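Long-range contacts in putative trimethylamine methyltransferase (Rhizobium meliloti, PDB 4YYC), which probably acts as a methyltransferase of the trimethylamine methyltransferase family: residues M174-G179 and S204-M209; E71-F77 and Q97-K103; N190-D195 and R516-D522. All blocks are in the same frame, centred on the assembly; numbering follows the deposited sequence. Where two conformers were deposited one is given.

In the fold
The three contacts tie one chain together at different depths. Contact 2 closes first along the chain, joining strands 75-77 and 98-100 of a four-stranded sheet, about 28 Å from the centre of the chain. Contact 1 lies deeper, about 10 Å from that centre, and leads into strand 208-209 of the central, largely parallel sheet. Contact 3 interlocks with contact 1 in sequence: helix 192-202 precedes strand 208-209, and its start meets the last modelled residues, 516-522. Centres of contacts 1 and 3 are about 23 Å apart; contact 2 lies about 36 and 38 Å away. Contacts 1 and 3 thus fix the approach to strand 208-209, whereas contact 2 builds a small sheet beside the second subunit.

Contact 1: residues M174-G179 and S204-M209; sequences MHSSGG and SDKPFM
Four hydrogen bonds join M174-G179 to S204-M209, and P207 O receives two of them. S176 OG reaches this oxygen at 2.8 Å and S177 N at 2.9 Å from P207 O, the two donors arriving from opposite faces of the carbonyl plane. S176 OG gets there because it stands anti to its own backbone N (chi1 170°); the same hydroxyl accepts from G178 N, an ST turn, and is thus held from two sides. Farther along, M209 N donates to G178 O at 2.9 Å, from above the plane of that carbonyl. The lysine bond is of another kind: K206, extended beyond CG, runs alongside the loop and places NZ 2.8 Å from M174 O, in the carbonyl plane. The ammonium also donates to the carbonyls of A168 and Y169 at the end of helix 158-170 and meets S40 OG, so a buried charge is surrounded by oxygens.

In the fold, this pairing lays the loop between helices 158-170 and 192-202 against the lead-in to strand 208-209, an end strand of the mainly parallel central sheet.

A water supplies the third kind of link, lying 2.7 Å from both S177 OG and S204 OG; S177 OG is also bonded to H200. S204 OG makes a second ST turn by accepting from K206 N.

Van der Waals contacts complete the interface: the P207 ring rests its CD against the H175 carbonyl oxygen, while the M209 side chain passes along the glycines, CB 3.7 Å from G179 CA. The side chain of M209 lies about 8 Å from a bound unidentified ligand.

Contact 2: residues E71-F77 and Q97-K103; sequences EEIGIEF and QRVHFPK
R98 meets two acceptors, a carboxylate oxygen and a backbone carbonyl, with the edge of its guanidinium. NE donates to E76 OE2 at 2.7 Å in a salt bridge, reaching the anti side of the carboxylate, and NH1 donates to I73 O at 2.7 Å, close to the guanidinium plane; the two flat groups of the salt bridge are turned 72° apart. Bends at chi2 and chi3 fold the arginine back over G74 to make both bonds. H100 uses its ring edge: ND1 donates to E71 O, 2.9 Å away and nearly in the ring plane, while G74 CA lies over one face. At the far end E71 OE1 and K103 NZ form a second salt bridge of 2.7 Å. P441 of the second subunit packs on I73, E76 and R98.

Strand pairing holds these side chains in place. I75 and V99 are an antiparallel hydrogen-bonded pair, E76 and R98 a non-hydrogen-bonded one, and F77 N donates to Q97 O. On the I75 and V99 side, F77 CD1 touches V99 CG2 at 3.7 Å and F101 CE1 touches I75 CG1 at 3.8 Å. G74, with positive phi of 84°, turns the chain from helix 56-73 into the strand.

W87 of helix 81-90 meets the F77 and F101 rings edge-to-face, and A299 of helix 286-307 packs on the same side chains. Strands 93-95 and 251-252 flank the pair in the sheet.

Contact 3: residues N190-D195 and R516-D522; sequences NKRHLD and RKDSMPD
K191 and K517 have CA atoms 6.4 Å apart where the start of helix 192-202 meets the end of helix 503-518, and N190 lies a comparable 6.3 Å, CA to CA, from D522 in the tail beyond. Residues 516-518 are helical; the chain then leaves the helix through S519, whose N and OG both donate to R516 O, and runs extended through M520 and P521 back past the other segment.

That tail is gripped by N190. Its CG sits between the backbone N and the carbonyl carbon (chi1 64°), which aims ND2 at P521 O, a bond of 2.7 Å lying near the amide plane.

The arrangement joins the last modelled residues, 516-522, to a helix more than 300 residues earlier, at the surface of the fold; helix 215-229 packs beside both, with D220 bound to R516 and H193.

The two lysines cross, K191 CD lying 4.0 Å from K517 CG, and point to different acids. K191, extended, brings NZ to D522 OD1 as a salt bridge, but the pair is modelled implausibly close and its detail is doubtful; a water also accepts from this ammonium. K517 NZ meets the syn lone pair of D195 OD2 at 2.7 Å. Beside the aliphatic part of K517, L194 CD1 rests 3.9 Å from K517 CG and touches R516 CB, its apolar neighbours continuing with F512 and I513.

Contact 1: residues M174-G179 and S204-M209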
loop_
_atom_site.group_PDB
_atom_site.type_symbol
_atom_site.label_atom_id
_atom_site.label_comp_id
_atom_site.label_asym_id
_atom_site.label_seq_id
_atom_site.Cartn_x
_atom_site.Cartn_y
_atom_site.Cartn_z
HETATM N N MSE A 174 -7.907 8.009 -15.041
HETATM C CA MSE A 174 -9.118 7.159 -15.157
HETATM C C MSE A 174 -9.200 6.778 -16.603
HETATM O O MSE A 174 -9.493 7.616 -17.452
HETATM C CB MSE A 174 -10.341 7.910 -14.634
HETATM C CG MSE A 174 -11.575 7.046 -14.523
HETATM SE SE MSE A 174 -11.243 5.523 -13.314
HETATM C CE MSE A 174 -11.468 6.488 -11.740
ATOM N N HIS A 175 -8.951 5.523 -16.950
ATOM C CA HIS A 175 -8.843 5.165 -18.357
ATOM C C HIS A 175 -10.174 4.778 -18.972
ATOM O O HIS A 175 -10.311 4.868 -20.185
ATOM C CB HIS A 175 -7.849 4.039 -18.534
ATOM C CG HIS A 175 -6.555 4.307 -17.809
ATOM N ND1 HIS A 175 -6.165 3.586 -16.710
ATOM C CD2 HIS A 175 -5.593 5.239 -18.008
ATOM C CE1 HIS A 175 -5.011 4.052 -16.264
ATOM N NE2 HIS A 175 -4.650 5.063 -17.034
ATOM N N SER A 176 -11.094 4.304 -18.162
ATOM C CA SER A 176 -12.446 3.934 -18.616
ATOM C C SER A 176 -13.468 4.829 -17.971
ATOM O O SER A 176 -13.316 5.213 -16.818
ATOM C CB SER A 176 -12.729 2.510 -18.188
ATOM O OG SER A 176 -14.079 2.120 -18.380
ATOM N N SER A 177 -14.549 5.059 -18.699
ATOM C CA SER A 177 -15.729 5.771 -18.200
ATOM C C SER A 177 -16.502 4.964 -17.177
ATOM O O SER A 177 -17.226 5.518 -16.353
ATOM C CB SER A 177 -16.653 6.116 -19.356
ATOM O OG SER A 177 -17.565 7.137 -19.038
ATOM N N GLY A 178 -16.364 3.658 -17.215
ATOM C CA GLY A 178 -17.090 2.779 -16.296
ATOM C C GLY A 178 -18.473 2.345 -16.806
ATOM O O GLY A 178 -18.741 2.355 -17.990
ATOM N N GLY A 179 -19.285 1.924 -15.838
ATOM C CA GLY A 179 -20.586 1.380 -16.085
ATOM C C GLY A 179 -21.590 2.037 -15.174
ATOM O O GLY A 179 -21.921 3.204 -15.344
ATOM N N SER A 204 -18.522 11.529 -22.251
ATOM C CA SER A 204 -17.148 10.996 -22.243
ATOM C C SER A 204 -16.840 10.434 -23.622
ATOM O O SER A 204 -17.775 10.186 -24.412
ATOM C CB SER A 204 -17.044 9.871 -21.236
ATOM O OG SER A 204 -15.680 9.512 -21.057
ATOM N N ASP A 205 -15.566 10.218 -23.891
ATOM C CA ASP A 205 -15.139 9.458 -25.065
ATOM C C ASP A 205 -14.197 8.316 -24.692
ATOM O O ASP A 205 -13.520 7.781 -25.556
ATOM C CB ASP A 205 -14.522 10.378 -26.125
ATOM C CG ASP A 205 -13.278 11.095 -25.646
ATOM O OD1 ASP A 205 -12.860 10.895 -24.507
ATOM O OD2 ASP A 205 -12.700 11.855 -26.481
ATOM N N LYS A 206 -14.192 7.961 -23.405
ATOM C CA LYS A 206 -13.404 6.853 -22.890
ATOM C C LYS A 206 -14.207 5.565 -22.998
ATOM O O LYS A 206 -15.415 5.591 -23.059
ATOM C CB LYS A 206 -12.962 7.124 -21.450
ATOM C CG LYS A 206 -11.954 8.247 -21.316
ATOM C CD LYS A 206 -11.556 8.615 -19.894
ATOM C CE LYS A 206 -10.576 9.775 -19.887
ATOM N NZ LYS A 206 -10.155 10.085 -18.494
ATOM N N PRO A 207 -13.539 4.406 -22.997
ATOM C CA PRO A 207 -14.281 3.150 -23.165
ATOM C C PRO A 207 -15.232 2.889 -21.991
ATOM O O PRO A 207 -14.904 3.189 -20.867
ATOM C CB PRO A 207 -13.219 2.086 -23.226
ATOM C CG PRO A 207 -11.948 2.743 -23.048
ATOM C CD PRO A 207 -12.085 4.217 -22.961
ATOM N N PHE A 208 -16.400 2.347 -22.291
ATOM C CA PHE A 208 -17.464 2.217 -21.302
ATOM C C PHE A 208 -17.972 0.791 -21.210
ATOM O O PHE A 208 -17.646 -0.066 -22.058
ATOM C CB PHE A 208 -18.567 3.238 -21.590
ATOM C CG PHE A 208 -19.306 3.000 -22.884
ATOM C CD1 PHE A 208 -20.349 2.098 -22.937
ATOM C CD2 PHE A 208 -18.943 3.661 -24.064
ATOM C CE1 PHE A 208 -21.057 1.887 -24.117
ATOM C CE2 PHE A 208 -19.621 3.430 -25.244
ATOM C CZ PHE A 208 -20.687 2.534 -25.276
HETATM N N MSE A 209 -18.798 0.560 -20.208
HETATM C CA MSE A 209 -19.340 -0.758 -19.885
HETATM C C MSE A 209 -20.809 -0.794 -20.189
HETATM O O MSE A 209 -21.499 0.230 -20.196
HETATM C CB MSE A 209 -19.130 -1.051 -18.386
HETATM C CG MSE A 209 -17.664 -1.101 -17.992
HETATM SE SE MSE A 209 -17.479 -1.318 -16.055
HETATM C CE MSE A 209 -17.853 -3.219 -15.970
HETATM O O HOH W 1 -15.889 9.127 -18.362
#

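Contact 2: residues E71-F77 and Q97-K103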
loop_
_atom_site.group_PDB
_atom_site.type_symbol
_atom_site.label_atom_id
_atom_site.label_comp_id
_atom_site.label_asym_id
_atom_site.label_seq_id
_atom_site.Cartn_x
_atom_site.Cartn_y
_atom_site.Cartn_z
ATOM N N GLU A 71 -15.464 -31.314 -10.685
ATOM C CA GLU A 71 -15.952 -32.644 -11.006
ATOM C C GLU A 71 -16.910 -33.189 -9.931
ATOM O O GLU A 71 -17.999 -33.639 -10.254
ATOM C CB GLU A 71 -14.805 -33.615 -11.258
ATOM C CG GLU A 71 -15.346 -34.975 -11.669
ATOM C CD GLU A 71 -14.303 -36.005 -12.002
ATOM O OE1 GLU A 71 -13.081 -35.781 -11.813
ATOM O OE2 GLU A 71 -14.742 -37.075 -12.466
ATOM N N GLU A 72 -16.499 -33.172 -8.677
ATOM C CA GLU A 72 -17.266 -33.782 -7.586
ATOM C C GLU A 72 -18.471 -32.996 -7.130
ATOM O O GLU A 72 -19.496 -33.567 -6.830
ATOM C CB GLU A 72 -16.383 -34.033 -6.371
ATOM C CG GLU A 72 -15.283 -35.030 -6.627
ATOM C CD GLU A 72 -14.440 -35.306 -5.382
ATOM O OE1 GLU A 72 -14.770 -34.757 -4.260
ATOM O OE2 GLU A 72 -13.443 -36.034 -5.569
ATOM N N ILE A 73 -18.337 -31.686 -7.072
ATOM C CA ILE A 73 -19.381 -30.814 -6.511
ATOM C C ILE A 73 -20.157 -30.159 -7.639
ATOM O O ILE A 73 -21.384 -30.182 -7.621
ATOM C CB ILE A 73 -18.788 -29.751 -5.561
ATOM C CG1 ILE A 73 -18.082 -30.465 -4.404
ATOM C CG2 ILE A 73 -19.890 -28.829 -5.065
ATOM C CD1 ILE A 73 -17.289 -29.544 -3.507
ATOM N N GLY A 74 -19.454 -29.604 -8.615
ATOM C CA GLY A 74 -20.086 -28.969 -9.751
ATOM C C GLY A 74 -20.489 -27.533 -9.479
ATOM O O GLY A 74 -20.285 -27.000 -8.397
ATOM N N ILE A 75 -21.032 -26.917 -10.506
ATOM C CA ILE A 75 -21.480 -25.525 -10.454
ATOM C C ILE A 75 -22.917 -25.480 -10.955
ATOM O O ILE A 75 -23.238 -26.082 -11.971
ATOM C CB ILE A 75 -20.604 -24.658 -11.362
ATOM C CG1 ILE A 75 -19.117 -24.768 -10.983
ATOM C CG2 ILE A 75 -21.080 -23.216 -11.355
ATOM C CD1 ILE A 75 -18.713 -24.157 -9.666
ATOM N N GLU A 76 -23.778 -24.795 -10.231
ATOM C CA GLU A 76 -25.169 -24.622 -10.688
ATOM C C GLU A 76 -25.268 -23.590 -11.809
ATOM O O GLU A 76 -24.711 -22.507 -11.705
ATOM C CB GLU A 76 -26.048 -24.157 -9.535
ATOM C CG GLU A 76 -26.117 -25.132 -8.363
ATOM C CD GLU A 76 -27.341 -26.011 -8.421
ATOM O OE1 GLU A 76 -28.467 -25.471 -8.435
ATOM O OE2 GLU A 76 -27.195 -27.254 -8.482
ATOM N N PHE A 77 -25.999 -23.929 -12.879
ATOM C CA PHE A 77 -26.365 -22.993 -13.909
ATOM C C PHE A 77 -27.866 -22.973 -13.814
ATOM O O PHE A 77 -28.531 -23.891 -14.278
ATOM C CB PHE A 77 -25.838 -23.447 -15.277
ATOM C CG PHE A 77 -24.380 -23.117 -15.486
ATOM C CD1 PHE A 77 -23.378 -23.787 -14.784
ATOM C CD2 PHE A 77 -24.010 -22.087 -16.343
ATOM C CE1 PHE A 77 -22.052 -23.413 -14.938
ATOM C CE2 PHE A 77 -22.684 -21.718 -16.500
ATOM C CZ PHE A 77 -21.708 -22.367 -15.790
ATOM N N GLN A 97 -29.821 -28.943 -12.256
ATOM C CA GLN A 97 -29.184 -27.698 -12.659
ATOM C C GLN A 97 -27.727 -27.676 -12.287
ATOM O O GLN A 97 -27.079 -26.648 -12.483
ATOM C CB GLN A 97 -29.907 -26.519 -12.036
ATOM C CG GLN A 97 -31.361 -26.496 -12.433
ATOM C CD GLN A 97 -32.001 -25.178 -12.113
ATOM O OE1 GLN A 97 -32.433 -24.457 -13.006
ATOM N NE2 GLN A 97 -32.027 -24.827 -10.835
ATOM N N ARG A 98 -27.186 -28.797 -11.791
ATOM C CA ARG A 98 -25.768 -28.846 -11.389
ATOM C C ARG A 98 -24.952 -29.407 -12.544
ATOM O O ARG A 98 -25.240 -30.501 -13.038
ATOM C CB ARG A 98 -25.604 -29.762 -10.185
ATOM C CG ARG A 98 -24.220 -29.731 -9.547
ATOM C CD ARG A 98 -23.955 -28.459 -8.791
ATOM N NE ARG A 98 -24.844 -28.359 -7.634
ATOM C CZ ARG A 98 -24.699 -28.999 -6.481
ATOM N NH1 ARG A 98 -23.645 -29.813 -6.234
ATOM N NH2 ARG A 98 -25.632 -28.813 -5.537
ATOM N N VAL A 99 -23.930 -28.668 -12.961
ATOM C CA VAL A 99 -23.030 -29.129 -13.994
ATOM C C VAL A 99 -21.740 -29.668 -13.371
ATOM O O VAL A 99 -21.061 -28.938 -12.674
ATOM C CB VAL A 99 -22.698 -28.009 -14.977
ATOM C CG1 VAL A 99 -21.858 -28.562 -16.104
ATOM C CG2 VAL A 99 -23.977 -27.393 -15.524
ATOM N N HIS A 100 -21.448 -30.960 -13.620
ATOM C CA HIS A 100 -20.216 -31.598 -13.170
ATOM C C HIS A 100 -19.254 -31.683 -14.351
ATOM O O HIS A 100 -19.609 -32.175 -15.430
ATOM C CB HIS A 100 -20.508 -32.991 -12.598
ATOM C CG HIS A 100 -21.365 -32.961 -11.366
ATOM N ND1 HIS A 100 -20.839 -33.048 -10.094
ATOM C CD2 HIS A 100 -22.706 -32.820 -11.210
ATOM C CE1 HIS A 100 -21.819 -32.973 -9.209
ATOM N NE2 HIS A 100 -22.964 -32.855 -9.861
ATOM N N PHE A 101 -18.016 -31.253 -14.150
ATOM C CA PHE A 101 -17.074 -31.067 -15.251
ATOM C C PHE A 101 -15.962 -32.116 -15.207
ATOM O O PHE A 101 -15.241 -32.213 -14.206
ATOM C CB PHE A 101 -16.438 -29.672 -15.170
ATOM C CG PHE A 101 -17.441 -28.534 -15.212
ATOM C CD1 PHE A 101 -18.081 -28.110 -14.056
ATOM C CD2 PHE A 101 -17.707 -27.868 -16.400
ATOM C CE1 PHE A 101 -18.972 -27.053 -14.078
ATOM C CE2 PHE A 101 -18.616 -26.820 -16.423
ATOM C CZ PHE A 101 -19.265 -26.430 -15.264
ATOM N N PRO A 102 -15.745 -32.834 -16.318
ATOM C CA PRO A 102 -14.551 -33.650 -16.420
ATOM C C PRO A 102 -13.314 -32.813 -16.241
ATOM O O PRO A 102 -13.306 -31.643 -16.585
ATOM C CB PRO A 102 -14.589 -34.171 -17.844
ATOM C CG PRO A 102 -15.968 -34.048 -18.299
ATOM C CD PRO A 102 -16.622 -32.984 -17.496
ATOM N N LYS A 103 -12.275 -33.425 -15.729
ATOM C CA LYS A 103 -11.079 -32.671 -15.414
ATOM C C LYS A 103 -10.429 -32.135 -16.683
ATOM O O LYS A 103 -10.249 -32.872 -17.652
ATOM C CB LYS A 103 -10.117 -33.501 -14.548
ATOM C CG LYS A 103 -10.746 -33.815 -13.189
ATOM C CD LYS A 103 -9.831 -33.682 -11.993
ATOM C CE LYS A 103 -9.543 -34.964 -11.269
ATOM N NZ LYS A 103 -10.736 -35.495 -10.527
HETATM O O HOH W 2 -11.921 -35.780 -7.844
HETATM O O HOH W 3 -30.963 -26.416 -8.328
HETATM O O HOH W 4 -30.625 -24.215 -15.765
#

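Contact 3: residues N190-D195 and R516-D522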
loop_
_atom_site.group_PDB
_atom_site.type_symbol
_atom_site.label_atom_id
_atom_site.label_comp_id
_atom_site.label_asym_id
_atom_site.label_seq_id
_atom_site.Cartn_x
_atom_site.Cartn_y
_atom_site.Cartn_z
ATOM N N ASN A 190 -36.913 0.037 -15.660
ATOM C CA ASN A 190 -36.880 -0.584 -16.974
ATOM C C ASN A 190 -36.356 0.321 -18.061
ATOM O O ASN A 190 -36.210 -0.122 -19.173
ATOM C CB ASN A 190 -38.263 -1.162 -17.340
ATOM C CG ASN A 190 -39.334 -0.092 -17.477
ATOM O OD1 ASN A 190 -39.200 1.013 -16.990
ATOM N ND2 ASN A 190 -40.471 -0.452 -18.087
ATOM N N LYS A 191 -36.068 1.599 -17.766
ATOM C CA LYS A 191 -35.582 2.527 -18.790
ATOM C C LYS A 191 -34.212 3.121 -18.537
ATOM O O LYS A 191 -33.578 3.611 -19.476
ATOM C CB LYS A 191 -36.567 3.680 -18.940
ATOM C CG LYS A 191 -37.884 3.244 -19.588
ATOM C CD LYS A 191 -38.931 4.310 -19.472
ATOM C CE LYS A 191 -40.264 3.730 -19.869
ATOM N NZ LYS A 191 -41.280 4.796 -20.047
ATOM N N ARG A 192 -33.798 3.120 -17.285
ATOM C CA ARG A 192 -32.600 3.865 -16.885
ATOM C C ARG A 192 -31.337 3.422 -17.592
ATOM O O ARG A 192 -30.433 4.209 -17.790
ATOM C CB ARG A 192 -32.431 3.883 -15.362
ATOM C CG ARG A 192 -32.183 2.529 -14.734
ATOM C CD ARG A 192 -32.073 2.507 -13.227
ATOM N NE ARG A 192 -33.251 3.010 -12.569
ATOM C CZ ARG A 192 -33.533 2.807 -11.270
ATOM N NH1 ARG A 192 -32.717 2.066 -10.519
ATOM N NH2 ARG A 192 -34.632 3.335 -10.743
ATOM N N HIS A 193 -31.231 2.139 -17.953
ATOM C CA HIS A 193 -30.077 1.653 -18.690
ATOM C C HIS A 193 -29.784 2.444 -19.962
ATOM O O HIS A 193 -28.614 2.633 -20.360
ATOM C CB HIS A 193 -30.210 0.180 -19.056
ATOM C CG HIS A 193 -31.292 -0.120 -20.066
ATOM N ND1 HIS A 193 -32.635 -0.073 -19.778
ATOM C CD2 HIS A 193 -31.206 -0.475 -21.367
ATOM C CE1 HIS A 193 -33.333 -0.415 -20.841
ATOM N NE2 HIS A 193 -32.486 -0.677 -21.815
ATOM N N LEU A 194 -30.842 2.925 -20.605
ATOM C CA LEU A 194 -30.687 3.658 -21.850
ATOM C C LEU A 194 -29.973 4.992 -21.599
ATOM O O LEU A 194 -29.051 5.368 -22.316
ATOM C CB LEU A 194 -32.071 3.944 -22.452
ATOM C CG LEU A 194 -32.821 2.676 -22.856
ATOM C CD1 LEU A 194 -34.290 2.974 -22.986
ATOM C CD2 LEU A 194 -32.237 2.036 -24.102
ATOM N N ASP A 195 -30.413 5.675 -20.565
ATOM C CA ASP A 195 -29.778 6.951 -20.142
ATOM C C ASP A 195 -28.364 6.781 -19.614
ATOM O O ASP A 195 -27.524 7.677 -19.804
ATOM C CB ASP A 195 -30.673 7.655 -19.126
ATOM C CG ASP A 195 -31.984 8.048 -19.724
ATOM O OD1 ASP A 195 -32.037 8.991 -20.570
ATOM O OD2 ASP A 195 -32.985 7.377 -19.434
ATOM N N ARG A 516 -37.524 3.083 -27.725
ATOM C CA ARG A 516 -37.532 2.061 -26.708
ATOM C C ARG A 516 -38.349 2.484 -25.503
ATOM O O ARG A 516 -39.129 1.710 -25.000
ATOM C CB ARG A 516 -36.095 1.691 -26.286
ATOM C CG ARG A 516 -35.317 0.973 -27.373
ATOM C CD ARG A 516 -35.828 -0.448 -27.696
ATOM N NE ARG A 516 -35.621 -1.263 -26.551
ATOM C CZ ARG A 516 -36.530 -1.814 -25.758
ATOM N NH1 ARG A 516 -37.832 -1.841 -26.053
ATOM N NH2 ARG A 516 -36.101 -2.439 -24.685
ATOM N N LYS A 517 -38.201 3.734 -25.039
ATOM C CA LYS A 517 -38.985 4.197 -23.888
ATOM C C LYS A 517 -40.486 4.188 -24.171
ATOM O O LYS A 517 -41.292 3.864 -23.291
ATOM C CB LYS A 517 -38.519 5.598 -23.445
ATOM C CG LYS A 517 -37.136 5.573 -22.814
ATOM C CD LYS A 517 -36.833 6.888 -22.119
ATOM C CE LYS A 517 -35.508 6.855 -21.473
ATOM N NZ LYS A 517 -35.214 8.091 -20.692
ATOM N N ASP A 518 -40.854 4.591 -25.369
ATOM C CA ASP A 518 -42.282 4.636 -25.729
ATOM C C ASP A 518 -42.893 3.249 -25.844
ATOM O O ASP A 518 -44.126 3.120 -25.777
ATOM C CB ASP A 518 -42.529 5.395 -27.044
ATOM C CG ASP A 518 -43.974 5.904 -27.156
ATOM O OD1 ASP A 518 -44.401 6.673 -26.260
ATOM O OD2 ASP A 518 -44.712 5.543 -28.107
ATOM N N SER A 519 -42.071 2.226 -26.051
ATOM C CA SER A 519 -42.574 0.858 -26.201
ATOM C C SER A 519 -42.914 0.156 -24.880
ATOM O O SER A 519 -43.427 -0.950 -24.922
ATOM C CB SER A 519 -41.550 0.023 -26.966
ATOM O OG SER A 519 -40.471 -0.340 -26.135
HETATM N N MSE A 520 -42.649 0.791 -23.740
HETATM C CA MSE A 520 -42.820 0.192 -22.419
HETATM C C MSE A 520 -43.442 1.177 -21.473
HETATM O O MSE A 520 -43.065 2.344 -21.502
HETATM C CB MSE A 520 -41.441 -0.036 -21.813
HETATM C CG MSE A 520 -40.588 -0.921 -22.695
HETATM SE SE MSE A 520 -39.073 -1.471 -21.620
HETATM C CE MSE A 520 -37.769 -0.156 -22.295
ATOM N N PRO A 521 -44.363 0.747 -20.596
ATOM C CA PRO A 521 -44.738 1.630 -19.468
ATOM C C PRO A 521 -43.641 1.522 -18.391
ATOM O O PRO A 521 -42.958 0.507 -18.346
ATOM C CB PRO A 521 -46.057 1.042 -18.975
ATOM C CG PRO A 521 -45.988 -0.408 -19.331
ATOM C CD PRO A 521 -45.033 -0.569 -20.488
ATOM N N ASP A 522 -43.462 2.541 -17.549
ATOM C CA ASP A 522 -42.359 2.560 -16.532
ATOM C C ASP A 522 -42.405 1.372 -15.548
ATOM O O ASP A 522 -43.485 0.811 -15.294
ATOM C CB ASP A 522 -42.386 3.877 -15.727
ATOM C CG ASP A 522 -41.959 5.095 -16.557
ATOM O OD1 ASP A 522 -42.014 5.034 -17.793
ATOM O OD2 ASP A 522 -41.584 6.133 -15.986
HETATM O O HOH W 5 -41.626 6.766 -21.947
#